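Local coordinates for extracellular invertase (Aspergillus kawachii, PDB 5XH8), which probably hydrolyses sucrose as a family GH32 beta-fructofuranosidase and also transfers fructosyl units with high activity, consistent with formation of fructooligosaccharides such as 1-kestose, at residues I127-T130 with R131-T135; S214-Q217 with Y218-Y221; A309-L312 with D313-F316; V384-A388 with L389-S393. All coordinates share one frame; numbering follows the deposited sequence.

All four contacts are local. Contacts 1 and 2 lie on the same side of the subunit, centres 22 Å apart. Across the dimer, though not within one chain, Arg131 of contact 1 meets Gln217 and Tyr218 in contact 2 of the second subunit. Glu134 of contact 1 pairs with Arg170 of the family's Arg-Asp-Pro motif, and its side chain lies about 6 Å from a bound glycerol, consistent with a place near the active-site pocket. Contact 3, about 8 Å from the centre of the chain, holds part of the sodium site. An acetate ion, probably from the crystallisation liquor, lies about 4 Å from the Phe311 side chain. Contact 4 is centred 22 Å from contact 3.

Contact 1: I127-T130 with R131-T135; sequences IPYT and RGSET
Tyr129 reaches past Ser133 to Glu134, and the hydroxyl at the end of its ring donates to the carboxylate. The bond from Tyr129 OH to Glu134 OE1 is short, 2.5 Å. It arrives on the anti side of the carboxylate, 17° out of its plane. Ring and carboxylate planes are 53° apart. Tyr129 CG stands opposite the backbone N (chi1 -166°), which carries the ring toward Ser133 and Glu134. Ser133 OG then sits over one ring face, 3.2 Å from Tyr129 CZ.

Thr130 and Arg131 belong to a type II beta turn from Thr130 to Ser133. Gly132 holds the positive-phi position of this turn. Thr130 O accepts twice from one residue: from Ser133 N at 3.0 Å and from Ser133 OG at 2.9 Å. The hydroxyl comes in the carbonyl plane. A water links Thr130 N to Ser133 OG. Another donates to both Tyr129 OH and Glu134 O, so two waters bridge the segments, one at the turn and one beside the Tyr129-Glu134 bond.

Arg131 packs its CB against Thr130 C at 3.7 Å and turns the rest of its chain away. Its guanidinium is held by Gln217 O and Val156 O of the second subunit. The turn leads into strand 134-140 and places Arg131 in the dimer interface.

Glu134 has further partners: OE1 accepts from Phe169 N, and OE2 makes a salt bridge with Arg170, the arginine of the family's Arg-Asp-Pro motif. The Tyr129 bond therefore adds to a network that fixes the rotation of this carboxylate, and probably helps set the position of Arg170.

Contact 2: S214-Q217 with Y218-Y221; sequences SDFQ and YWEY
Trp219 swings its indole back toward Phe216, and the two aromatic side chains cross at a slant. The edge of the Phe216 ring receives the indole: Phe216 CD1 lies 4.0 Å from Trp219 CZ2. The same indole donates to the backbone, with Trp219 NE1 2.9 Å from Phe216 O. This bond is bent, with an N-H...O angle of 142°. The donor stands well above the carbonyl plane, and the oxygen is tilted from the indole plane. Trp219 CG lies opposite its carbonyl carbon (chi1 -67°), which lets the indole double back over the turn. One face of the Phe216 ring takes Ser214 O, toward its rim.

Gln217 and Tyr218 behave differently. Their side chains run alongside each other and point the same way. Gln217 CG sits over one face of the tyrosine ring in a CH-pi contact, 3.9 Å from the ring centroid of Tyr218. It is displaced toward the rim and nearest Tyr218 CE2, at 3.5 Å.

Asp213 ties the backbone down, as its carboxylate accepts from both Gln217 N and Tyr218 N. Gln217 O accepts from Arg131 of the second subunit, and that arginine also packs on Tyr218. The turn links strands 203-211 and 219-227, an antiparallel hairpin at the edge of a four-stranded propeller blade; Trp219 packs back on Tyr209 and Gln211 of the neighbouring strand 203-211.

Contact 3: A309-L312 with D313-F316; sequences AGFL and DWGF. With NA (sodium ion), chain B.
Phe311 and Trp314 lie face to face. One face of the Phe311 ring carries the six-membered ring of Trp314, and Asp313 O sits at the Phe311 edge. The stack marks a corner of the five-bladed beta-propeller characteristic of family GH32: at Leu312 the chain turns, out of strand 302-311 and on toward strand 318-326. The centroids of the two six-membered rings are 3.9 Å apart, with their planes at 29°. The five-membered ring is used too: Phe311 CB stands almost straight above it in a CH-pi contact, 3.6 Å from its centroid. Phe311 CD1 approaches Trp314 CZ2 to 3.3 Å, so the packing is tight. The side chains cross at about a right angle, although the rings overlap.

Trp314 also meets the ring of Phe559 and packs on Leu561, both from strand 559-564 of the C-terminal domain. It thus joins the propeller to that domain.

Asp313 shapes the turn. Its OD1 accepts from Gly315 N at 2.8 Å, an Asx turn, and also bonds to Ser318 OG. Its OD2 forms a salt bridge with Arg374.

The last residue of the Asx turn, Gly315, and the next, Phe316, bind sodium through their carbonyl oxygens. A water, His287 O and Ser318 O bind it too. Gly315 O is 2.4 Å from the sodium ion and Phe316 O 2.9 Å. The water bound to sodium donates to Asp313 O at 2.8 Å.

Contact 4: V384-A388 with L389-S393; sequences VVDNA and LARES
A helix N-cap opens the short helix 388-391: Asn387, the residue before it, accepts from Ala390 N through its side-chain OD1. Asn387 OD1 and Ala390 N are 3.3 Å apart, and the N-H points nearly along the C=O axis. Asn387 CG lies between its own N and carbonyl carbon (chi1 56°), which turns the amide back over the first turn of the helix. Asn387 O is used as well, and accepts from Arg391 N at 3.2 Å in the carbonyl plane. Arg391 N has a second, weak bond to Ala388 O. The other end of the amide, Asn387 ND2, is weakly bonded to Asp528.

Asp386 and Arg391 form a salt bridge beside the cap. The arginine grips the carboxylate side-on with two nitrogens. Arg391 NE donates to Asp386 OD1 at 2.9 Å, and Arg391 NH2 donates to Asp386 OD2 at 2.8 Å. Both bonds are nearly straight and use the syn sides of the oxygens. The planes are 25° apart: the oxygens lie in the guanidinium plane, but the nitrogens stand about 30° out of the carboxylate plane.

In the fold, this is where the long propeller strand 366-385 ends. Asp386 is the centre of an inverse gamma turn, closed by the bond from Asn387 N to Val385 O. Ala390 CB packs on Val384 CG1 at 3.6 Å and touches Val385 O. Val409 of the paired strand 408-418 contacts Val384, Asp386, Ala390 and Arg391. Past the helix, Glu392 forms a salt bridge with Arg525 and accepts from Trp239 NE1.

Contact 1: I127-T130 with R131-T135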
# COMPACT_ATOMS: atom_id res chain seq x y z
N ILE A 127 17.67 6.89 10.14
CA ILE A 127 16.59 6.80 11.14
C ILE A 127 15.73 5.59 10.89
O ILE A 127 15.83 4.99 9.80
CB ILE A 127 15.72 8.07 11.16
CG1 ILE A 127 15.04 8.33 9.79
CG2 ILE A 127 16.54 9.26 11.63
CD1 ILE A 127 14.01 9.45 9.80
N PRO A 128 14.88 5.20 11.86
CA PRO A 128 14.02 4.05 11.57
C PRO A 128 13.09 4.32 10.38
O PRO A 128 12.65 5.46 10.17
CB PRO A 128 13.23 3.85 12.88
CG PRO A 128 14.14 4.43 13.95
CD PRO A 128 14.81 5.61 13.28
N TYR A 129 12.84 3.29 9.59
CA TYR A 129 12.01 3.42 8.41
C TYR A 129 10.52 3.32 8.76
O TYR A 129 10.11 2.40 9.47
CB TYR A 129 12.40 2.32 7.43
CG TYR A 129 11.87 2.51 6.05
CD1 TYR A 129 12.54 3.33 5.14
CD2 TYR A 129 10.68 1.92 5.65
CE1 TYR A 129 12.06 3.52 3.85
CE2 TYR A 129 10.19 2.10 4.37
CZ TYR A 129 10.88 2.89 3.47
OH TYR A 129 10.40 3.04 2.18
N THR A 130 9.71 4.24 8.26
CA THR A 130 8.25 4.14 8.43
C THR A 130 7.68 3.23 7.36
O THR A 130 7.83 3.49 6.18
CB THR A 130 7.60 5.50 8.33
OG1 THR A 130 8.14 6.30 9.36
CG2 THR A 130 6.07 5.44 8.51
N ARG A 131 7.03 2.15 7.77
CA ARG A 131 6.40 1.18 6.88
C ARG A 131 5.48 1.88 5.87
O ARG A 131 4.70 2.75 6.24
CB ARG A 131 5.60 0.17 7.72
CG ARG A 131 4.92 -0.95 6.92
CD ARG A 131 5.88 -2.05 6.59
NE ARG A 131 5.22 -3.14 5.88
CZ ARG A 131 4.49 -4.09 6.45
NH1 ARG A 131 4.27 -4.11 7.77
NH2 ARG A 131 3.95 -5.03 5.70
N GLY A 132 5.59 1.50 4.60
CA GLY A 132 4.75 2.09 3.57
C GLY A 132 5.08 3.54 3.19
O GLY A 132 4.34 4.14 2.44
N SER A 133 6.20 4.10 3.68
CA SER A 133 6.53 5.48 3.29
C SER A 133 6.79 5.63 1.75
O SER A 133 6.42 6.65 1.16
CB SER A 133 7.65 6.07 4.17
OG SER A 133 8.79 5.29 4.12
N GLU A 134 7.34 4.59 1.12
CA GLU A 134 7.66 4.58 -0.29
C GLU A 134 7.04 3.36 -1.00
O GLU A 134 7.34 2.20 -0.66
CB GLU A 134 9.17 4.60 -0.49
CG GLU A 134 9.88 5.79 0.16
CD GLU A 134 11.38 5.61 0.21
OE1 GLU A 134 11.82 4.52 0.67
OE2 GLU A 134 12.11 6.55 -0.22
N THR A 135 6.15 3.63 -1.95
CA THR A 135 5.57 2.60 -2.81
C THR A 135 5.92 2.97 -4.25
O THR A 135 6.42 4.07 -4.53
CB THR A 135 4.06 2.50 -2.63
OG1 THR A 135 3.44 3.75 -2.93
CG2 THR A 135 3.70 2.14 -1.19
O HOH W 1 8.60 1.15 1.43
O HOH W 2 10.55 6.18 6.33

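Contact 2: S214-Q217 with Y218-Y221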
# COMPACT_ATOMS: atom_id res chain seq x y z
N SER A 214 2.42 -8.81 -18.93
CA SER A 214 2.55 -7.81 -19.92
C SER A 214 1.94 -6.47 -19.45
O SER A 214 2.42 -5.43 -19.91
CB SER A 214 1.97 -8.28 -21.25
OG SER A 214 0.67 -8.80 -21.10
N ASP A 215 0.97 -6.44 -18.52
CA ASP A 215 0.32 -5.15 -18.15
C ASP A 215 1.11 -4.28 -17.16
O ASP A 215 0.61 -3.19 -16.81
CB ASP A 215 -1.11 -5.31 -17.63
CG ASP A 215 -1.87 -6.40 -18.32
OD1 ASP A 215 -1.64 -7.57 -17.96
OD2 ASP A 215 -2.73 -6.09 -19.19
N PHE A 216 2.28 -4.75 -16.70
CA PHE A 216 3.14 -4.02 -15.75
C PHE A 216 2.56 -3.92 -14.35
O PHE A 216 2.95 -3.07 -13.54
CB PHE A 216 3.48 -2.64 -16.32
CG PHE A 216 4.03 -2.70 -17.72
CD1 PHE A 216 5.28 -3.24 -17.94
CD2 PHE A 216 3.30 -2.23 -18.81
CE1 PHE A 216 5.80 -3.31 -19.23
CE2 PHE A 216 3.82 -2.29 -20.10
CZ PHE A 216 5.07 -2.84 -20.30
N GLN A 217 1.62 -4.82 -14.06
CA GLN A 217 0.87 -4.81 -12.80
C GLN A 217 1.69 -5.42 -11.68
O GLN A 217 1.72 -4.90 -10.56
CB GLN A 217 -0.43 -5.58 -13.02
CG GLN A 217 -1.46 -5.48 -11.91
CD GLN A 217 -1.92 -4.06 -11.68
OE1 GLN A 217 -2.20 -3.31 -12.61
NE2 GLN A 217 -1.98 -3.67 -10.43
N TYR A 218 2.37 -6.53 -12.00
CA TYR A 218 3.08 -7.32 -11.03
C TYR A 218 4.54 -7.43 -11.40
O TYR A 218 4.90 -7.57 -12.60
CB TYR A 218 2.42 -8.70 -10.89
CG TYR A 218 1.01 -8.63 -10.37
CD1 TYR A 218 0.76 -8.30 -9.03
CD2 TYR A 218 -0.10 -8.89 -11.21
CE1 TYR A 218 -0.54 -8.20 -8.54
CE2 TYR A 218 -1.41 -8.81 -10.72
CZ TYR A 218 -1.62 -8.46 -9.37
OH TYR A 218 -2.88 -8.35 -8.83
N TRP A 219 5.37 -7.36 -10.37
CA TRP A 219 6.82 -7.32 -10.52
C TRP A 219 7.44 -8.39 -9.64
O TRP A 219 7.37 -8.33 -8.40
CB TRP A 219 7.34 -5.90 -10.19
CG TRP A 219 6.86 -4.94 -11.22
CD1 TRP A 219 5.65 -4.31 -11.24
CD2 TRP A 219 7.53 -4.55 -12.42
NE1 TRP A 219 5.53 -3.55 -12.37
CE2 TRP A 219 6.68 -3.67 -13.11
CE3 TRP A 219 8.78 -4.88 -12.99
CZ2 TRP A 219 7.02 -3.11 -14.33
CZ3 TRP A 219 9.12 -4.31 -14.20
CH2 TRP A 219 8.26 -3.44 -14.86
N GLU A 220 8.03 -9.38 -10.30
CA GLU A 220 8.59 -10.53 -9.61
C GLU A 220 9.93 -10.15 -9.02
O GLU A 220 10.80 -9.65 -9.73
CB GLU A 220 8.73 -11.69 -10.59
CG GLU A 220 9.31 -12.94 -9.98
CD GLU A 220 9.40 -14.10 -10.97
OE1 GLU A 220 9.27 -13.90 -12.20
OE2 GLU A 220 9.58 -15.22 -10.51
N TYR A 221 10.12 -10.41 -7.74
CA TYR A 221 11.35 -10.07 -7.06
C TYR A 221 12.46 -11.08 -7.40
O TYR A 221 12.24 -12.28 -7.30
CB TYR A 221 11.14 -10.05 -5.54
CG TYR A 221 12.38 -9.68 -4.75
CD1 TYR A 221 13.12 -8.53 -5.05
CD2 TYR A 221 12.81 -10.48 -3.69
CE1 TYR A 221 14.25 -8.20 -4.31
CE2 TYR A 221 13.94 -10.15 -2.95
CZ TYR A 221 14.65 -9.01 -3.26
OH TYR A 221 15.79 -8.71 -2.53

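Contact 3: A309-L312 with D313-F316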
# COMPACT_ATOMS: atom_id res chain seq x y z
N ALA A 309 35.40 0.67 -10.89
CA ALA A 309 34.47 1.72 -10.52
C ALA A 309 35.18 3.07 -10.42
O ALA A 309 36.42 3.14 -10.18
CB ALA A 309 33.80 1.39 -9.20
N GLY A 310 34.40 4.13 -10.60
CA GLY A 310 34.91 5.49 -10.55
C GLY A 310 33.79 6.46 -10.29
O GLY A 310 32.70 6.06 -9.86
N PHE A 311 34.06 7.74 -10.57
CA PHE A 311 33.06 8.79 -10.43
C PHE A 311 32.55 9.19 -11.81
O PHE A 311 33.34 9.38 -12.74
CB PHE A 311 33.64 10.02 -9.73
CG PHE A 311 33.75 9.88 -8.24
CD1 PHE A 311 34.83 9.20 -7.67
CD2 PHE A 311 32.80 10.45 -7.39
CE1 PHE A 311 34.94 9.08 -6.30
CE2 PHE A 311 32.91 10.33 -6.01
CZ PHE A 311 33.99 9.65 -5.46
N LEU A 312 31.23 9.26 -11.97
CA LEU A 312 30.63 9.91 -13.12
C LEU A 312 30.85 11.44 -13.06
O LEU A 312 30.96 12.12 -14.11
CB LEU A 312 29.14 9.56 -13.19
CG LEU A 312 28.33 10.15 -14.33
CD1 LEU A 312 28.91 9.80 -15.70
CD2 LEU A 312 26.91 9.68 -14.21
N ASP A 313 30.89 11.97 -11.85
CA ASP A 313 31.31 13.37 -11.65
C ASP A 313 31.86 13.51 -10.24
O ASP A 313 31.20 13.12 -9.27
CB ASP A 313 30.19 14.40 -11.89
CG ASP A 313 30.74 15.81 -12.08
OD1 ASP A 313 31.05 16.46 -11.06
OD2 ASP A 313 30.93 16.24 -13.24
N TRP A 314 33.07 14.07 -10.15
CA TRP A 314 33.77 14.26 -8.88
C TRP A 314 33.25 15.45 -8.07
O TRP A 314 33.67 15.62 -6.92
CB TRP A 314 35.31 14.40 -9.10
CG TRP A 314 36.01 13.12 -9.42
CD1 TRP A 314 36.20 12.57 -10.66
CD2 TRP A 314 36.64 12.24 -8.50
NE1 TRP A 314 36.89 11.39 -10.55
CE2 TRP A 314 37.18 11.17 -9.24
CE3 TRP A 314 36.81 12.25 -7.10
CZ2 TRP A 314 37.87 10.12 -8.64
CZ3 TRP A 314 37.49 11.21 -6.50
CH2 TRP A 314 38.01 10.15 -7.27
N GLY A 315 32.36 16.26 -8.63
CA GLY A 315 31.82 17.42 -7.91
C GLY A 315 31.17 17.05 -6.59
O GLY A 315 30.43 16.05 -6.50
N PHE A 316 31.48 17.81 -5.55
CA PHE A 316 30.83 17.64 -4.24
C PHE A 316 29.29 17.72 -4.39
O PHE A 316 28.58 16.86 -3.88
CB PHE A 316 31.36 18.69 -3.24
CG PHE A 316 30.78 18.57 -1.85
CD1 PHE A 316 29.53 19.15 -1.55
CD2 PHE A 316 31.47 17.90 -0.84
CE1 PHE A 316 28.99 19.06 -0.28
CE2 PHE A 316 30.93 17.80 0.43
CZ PHE A 316 29.70 18.39 0.71
NA NA B . 29.02 14.49 -5.40
O HOH W 3 30.46 12.91 -6.54

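Contact 4: V384-A388 with L389-S393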
# COMPACT_ATOMS: atom_id res chain seq x y z
N VAL A 384 49.72 1.44 -23.14
CA VAL A 384 50.07 1.83 -21.78
C VAL A 384 51.19 0.91 -21.33
O VAL A 384 51.13 -0.30 -21.58
CB VAL A 384 48.85 1.70 -20.83
CG1 VAL A 384 49.25 1.82 -19.36
CG2 VAL A 384 47.80 2.74 -21.21
N VAL A 385 52.16 1.47 -20.62
CA VAL A 385 53.30 0.72 -20.13
C VAL A 385 52.85 -0.17 -18.99
O VAL A 385 52.20 0.30 -18.05
CB VAL A 385 54.45 1.65 -19.65
CG1 VAL A 385 55.56 0.86 -18.96
CG2 VAL A 385 54.99 2.45 -20.82
N ASP A 386 53.22 -1.44 -19.08
CA ASP A 386 52.80 -2.46 -18.15
C ASP A 386 53.64 -2.37 -16.88
O ASP A 386 54.53 -3.17 -16.66
CB ASP A 386 52.92 -3.84 -18.80
CG ASP A 386 52.25 -4.94 -18.00
OD1 ASP A 386 52.08 -4.81 -16.77
OD2 ASP A 386 51.87 -5.96 -18.61
N ASN A 387 53.32 -1.39 -16.04
CA ASN A 387 54.01 -1.18 -14.76
C ASN A 387 52.97 -1.19 -13.63
O ASN A 387 51.82 -1.55 -13.86
CB ASN A 387 54.84 0.11 -14.79
CG ASN A 387 54.03 1.35 -15.14
OD1 ASN A 387 52.81 1.38 -14.99
ND2 ASN A 387 54.71 2.39 -15.62
N ALA A 388 53.41 -0.85 -12.41
CA ALA A 388 52.54 -0.77 -11.24
C ALA A 388 51.32 0.15 -11.47
O ALA A 388 50.19 -0.21 -11.12
CB ALA A 388 53.34 -0.28 -10.05
N LEU A 389 51.56 1.31 -12.08
CA LEU A 389 50.51 2.30 -12.32
C LEU A 389 49.35 1.70 -13.09
O LEU A 389 48.19 1.88 -12.71
CB LEU A 389 51.05 3.51 -13.08
CG LEU A 389 52.14 4.35 -12.40
CD1 LEU A 389 52.61 5.41 -13.37
CD2 LEU A 389 51.66 4.98 -11.11
N ALA A 390 49.67 0.97 -14.16
CA ALA A 390 48.65 0.34 -15.00
C ALA A 390 47.96 -0.85 -14.33
O ALA A 390 46.79 -1.11 -14.62
CB ALA A 390 49.25 -0.08 -16.33
N ARG A 391 48.68 -1.56 -13.46
CA ARG A 391 48.22 -2.83 -12.88
C ARG A 391 47.52 -2.69 -11.52
O ARG A 391 47.05 -3.69 -10.99
CB ARG A 391 49.41 -3.82 -12.72
CG ARG A 391 49.95 -4.38 -14.02
CD ARG A 391 49.12 -5.54 -14.53
NE ARG A 391 49.56 -5.96 -15.86
CZ ARG A 391 49.02 -6.94 -16.56
NH1 ARG A 391 47.99 -7.63 -16.09
NH2 ARG A 391 49.51 -7.25 -17.76
N GLU A 392 47.45 -1.48 -10.96
CA GLU A 392 46.85 -1.30 -9.65
C GLU A 392 45.41 -1.81 -9.70
O GLU A 392 44.72 -1.62 -10.71
CB GLU A 392 46.88 0.18 -9.26
CG GLU A 392 46.36 0.48 -7.87
CD GLU A 392 46.67 1.90 -7.44
OE1 GLU A 392 45.92 2.44 -6.60
OE2 GLU A 392 47.65 2.50 -7.94
N SER A 393 44.99 -2.52 -8.66
CA SER A 393 43.65 -3.11 -8.61
C SER A 393 42.76 -2.24 -7.69
O SER A 393 43.25 -1.36 -6.98
CB SER A 393 43.73 -4.53 -8.09
OG SER A 393 44.21 -4.51 -6.77